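Long-range contact in protein toll (Drosophila melanogaster, PDB 4LXR), which serves as a receptor for the cleaved cytokine spaetzle C-106, triggering the Toll pathway in antifungal immunity and embryonic dorsal-ventral patterning: residues 415-420 / 450-455. Sequence-based numbering, arbitrary orientation.
Sequences HLHLDH and TLNLRN. With NAG (2-acetamido-2-deoxy-beta-D-glucopyranose), chain E; NAG (2-acetamido-2-deoxy-beta-D-glucopyranose), chain F.
On one face of two adjoining parallel strands, His415 meets Thr450 through a hydrogen bond of 2.8 Å between ring ND1 and hydroxyl OG1, the oxygen lying at the ring edge. Farther along, CE1 of His417 approaches the methyl CG2 of Thr450; ND1 of the same ring lies 3.5 Å from Asn452 ND2, which sits at the ring edge, the amide turned 80° from the ring. With chi1 at -180°, CG of Asn452 lies opposite the backbone N, which carries the amide across to Asp419. Amide and carboxylate planes are 21° apart without a direct hydrogen bond; a water accepts from ND2 and donates to Asp419 OD2. Asn452 OD1 accepts from Arg454 N at 3.1 Å, an Asx turn just past the strand. Leu416 with Leu451, and Leu418 with Leu453, lie side by side in the buried interior. Between the strands, backbone bonds (Leu416 N to Thr450 O, Asn452 N to Leu416 O, Leu418 N to Asn452 O) are followed by His420 N to Arg454 O, 2.8 Å. Asn455 ND2, bonded to C1 of N-acetylglucosamine, donates to His420 ND1 at 2.8 Å, in the ring plane, probably restricting the amide's rotation. Ser395 OG hydrogen-bonds Asp419 OD1; Asp476 salt-bridges Arg454. In these successive leucine-rich repeats, LRR 12 and 13 of the extracellular solenoid, strands 391-393 and 474-476 flank the pair, loop residue Phe442 packs on Leu416 and Leu418, and Trp465 of helix 463-467 on Leu451 and Leu453.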
loop_
_atom_site.group_PDB
_atom_site.type_symbol
_atom_site.label_atom_id
_atom_site.label_comp_id
_atom_site.label_asym_id
_atom_site.label_seq_id
_atom_site.Cartn_x
_atom_site.Cartn_y
_atom_site.Cartn_z
ATOM N N HIS A 415 4.800 -0.343 17.101
ATOM C CA HIS A 415 4.747 -0.877 15.745
ATOM C C HIS A 415 6.018 -1.664 15.427
ATOM O O HIS A 415 7.110 -1.095 15.302
ATOM C CB HIS A 415 4.566 0.259 14.733
ATOM C CG HIS A 415 3.406 1.156 15.042
ATOM N ND1 HIS A 415 2.094 0.755 14.895
ATOM C CD2 HIS A 415 3.362 2.429 15.504
ATOM C CE1 HIS A 415 1.292 1.746 15.241
ATOM N NE2 HIS A 415 2.037 2.775 15.613
ATOM N N LEU A 416 5.859 -2.974 15.293
ATOM C CA LEU A 416 6.973 -3.886 15.113
ATOM C C LEU A 416 6.843 -4.623 13.775
ATOM O O LEU A 416 5.940 -5.431 13.587
ATOM C CB LEU A 416 7.034 -4.869 16.285
ATOM C CG LEU A 416 8.136 -5.930 16.217
ATOM C CD1 LEU A 416 9.520 -5.289 15.966
ATOM C CD2 LEU A 416 8.144 -6.756 17.490
ATOM N N HIS A 417 7.740 -4.319 12.843
ATOM C CA HIS A 417 7.738 -4.953 11.524
ATOM C C HIS A 417 8.910 -5.905 11.352
ATOM O O HIS A 417 10.070 -5.479 11.254
ATOM C CB HIS A 417 7.784 -3.897 10.425
ATOM C CG HIS A 417 6.661 -2.911 10.501
ATOM N ND1 HIS A 417 5.486 -3.066 9.797
ATOM C CD2 HIS A 417 6.528 -1.766 11.212
ATOM C CE1 HIS A 417 4.683 -2.051 10.062
ATOM N NE2 HIS A 417 5.289 -1.252 10.920
ATOM N N LEU A 418 8.590 -7.192 11.298
ATOM C CA LEU A 418 9.581 -8.232 11.123
ATOM C C LEU A 418 9.272 -9.049 9.883
ATOM O O LEU A 418 9.695 -10.200 9.775
ATOM C CB LEU A 418 9.645 -9.143 12.360
ATOM C CG LEU A 418 10.118 -8.451 13.644
ATOM C CD1 LEU A 418 10.092 -9.410 14.816
ATOM C CD2 LEU A 418 11.520 -7.828 13.474
ATOM N N ASP A 419 8.552 -8.450 8.937
ATOM C CA ASP A 419 8.134 -9.178 7.736
ATOM C C ASP A 419 9.305 -9.581 6.816
ATOM O O ASP A 419 10.272 -8.847 6.700
ATOM C CB ASP A 419 7.100 -8.363 6.951
ATOM C CG ASP A 419 7.485 -6.886 6.835
ATOM O OD1 ASP A 419 7.912 -6.301 7.844
ATOM O OD2 ASP A 419 7.369 -6.304 5.736
ATOM N N HIS A 420 9.185 -10.739 6.158
ATOM C CA HIS A 420 10.166 -11.225 5.178
ATOM C C HIS A 420 11.498 -11.575 5.849
ATOM O O HIS A 420 12.551 -11.052 5.506
ATOM C CB HIS A 420 10.376 -10.213 4.031
ATOM C CG HIS A 420 9.102 -9.652 3.473
ATOM N ND1 HIS A 420 8.163 -10.429 2.827
ATOM C CD2 HIS A 420 8.612 -8.390 3.466
ATOM C CE1 HIS A 420 7.150 -9.673 2.449
ATOM N NE2 HIS A 420 7.401 -8.429 2.817
ATOM N N THR A 450 0.942 -2.783 16.298
ATOM C CA THR A 450 1.185 -3.478 15.048
ATOM C C THR A 450 2.223 -4.563 15.267
ATOM O O THR A 450 3.339 -4.296 15.731
ATOM C CB THR A 450 1.733 -2.544 13.971
ATOM O OG1 THR A 450 0.837 -1.450 13.754
ATOM C CG2 THR A 450 1.946 -3.303 12.662
ATOM N N LEU A 451 1.853 -5.789 14.930
ATOM C CA LEU A 451 2.807 -6.879 14.875
ATOM C C LEU A 451 2.738 -7.476 13.480
ATOM O O LEU A 451 1.814 -8.221 13.147
ATOM C CB LEU A 451 2.492 -7.943 15.934
ATOM C CG LEU A 451 3.445 -9.142 15.979
ATOM C CD1 LEU A 451 4.912 -8.690 15.988
ATOM C CD2 LEU A 451 3.131 -10.036 17.188
ATOM N N ASN A 452 3.725 -7.144 12.663
ATOM C CA ASN A 452 3.782 -7.646 11.302
ATOM C C ASN A 452 4.839 -8.734 11.172
ATOM O O ASN A 452 6.039 -8.445 11.204
ATOM C CB ASN A 452 4.055 -6.484 10.354
ATOM C CG ASN A 452 4.131 -6.907 8.910
ATOM O OD1 ASN A 452 3.893 -8.065 8.571
ATOM N ND2 ASN A 452 4.462 -5.955 8.038
ATOM N N LEU A 453 4.372 -9.978 11.033
ATOM C CA LEU A 453 5.230 -11.149 10.916
ATOM C C LEU A 453 5.019 -11.857 9.588
ATOM O O LEU A 453 5.301 -13.045 9.444
ATOM C CB LEU A 453 4.950 -12.139 12.045
ATOM C CG LEU A 453 5.358 -11.679 13.433
ATOM C CD1 LEU A 453 4.758 -12.631 14.455
ATOM C CD2 LEU A 453 6.879 -11.642 13.529
ATOM N N ARG A 454 4.511 -11.111 8.624
ATOM C CA ARG A 454 4.262 -11.612 7.285
ATOM C C ARG A 454 5.495 -12.292 6.684
ATOM O O ARG A 454 6.606 -11.755 6.776
ATOM C CB ARG A 454 3.857 -10.413 6.452
ATOM C CG ARG A 454 3.932 -10.547 4.967
ATOM C CD ARG A 454 3.352 -9.268 4.368
ATOM N NE ARG A 454 2.512 -9.531 3.215
ATOM C CZ ARG A 454 1.193 -9.408 3.198
ATOM N NH1 ARG A 454 0.530 -9.008 4.277
ATOM N NH2 ARG A 454 0.541 -9.686 2.090
ATOM N N ASN A 455 5.308 -13.485 6.112
ATOM C CA ASN A 455 6.338 -14.143 5.307
ATOM C C ASN A 455 7.558 -14.569 6.141
ATOM O O ASN A 455 8.714 -14.248 5.827
ATOM C CB ASN A 455 6.736 -13.240 4.124
ATOM C CG ASN A 455 7.641 -13.937 3.110
ATOM O OD1 ASN A 455 7.797 -15.156 3.121
ATOM N ND2 ASN A 455 8.226 -13.148 2.219
HETATM C C1 NAG E . 9.191 -13.814 1.384
HETATM C C2 NAG E . 8.818 -13.175 0.032
HETATM C C3 NAG E . 9.879 -13.492 -1.021
HETATM C C4 NAG E . 11.273 -13.132 -0.519
HETATM C C5 NAG E . 11.519 -13.835 0.812
HETATM C C6 NAG E . 12.871 -13.531 1.415
HETATM C C7 NAG E . 6.400 -12.878 -0.324
HETATM C C8 NAG E . 5.143 -13.505 -0.848
HETATM N N2 NAG E . 7.509 -13.622 -0.420
HETATM O O3 NAG E . 9.559 -12.779 -2.209
HETATM O O4 NAG E . 12.259 -13.574 -1.445
HETATM O O5 NAG E . 10.528 -13.413 1.759
HETATM O O6 NAG E . 13.010 -12.147 1.706
HETATM O O7 NAG E . 6.411 -11.752 0.165
HETATM C C1 NAG F . -4.105 -10.140 3.872
HETATM C C2 NAG F . -5.026 -9.014 3.376
HETATM C C3 NAG F . -5.449 -9.257 1.920
HETATM C C4 NAG F . -4.255 -9.610 1.039
HETATM C C5 NAG F . -3.443 -10.716 1.700
HETATM C C6 NAG F . -2.206 -11.106 0.924
HETATM C C7 NAG F . -6.582 -7.765 4.816
HETATM C C8 NAG F . -5.740 -6.558 4.538
HETATM N N2 NAG F . -6.195 -8.902 4.228
HETATM O O3 NAG F . -6.091 -8.086 1.431
HETATM O O4 NAG F . -4.690 -10.143 -0.209
HETATM O O5 NAG F . -3.014 -10.281 2.993
HETATM O O6 NAG F . -1.284 -10.028 0.856
HETATM O O7 NAG F . -7.576 -7.715 5.532
HETATM O O HOH W 1 4.613 -6.178 4.889
#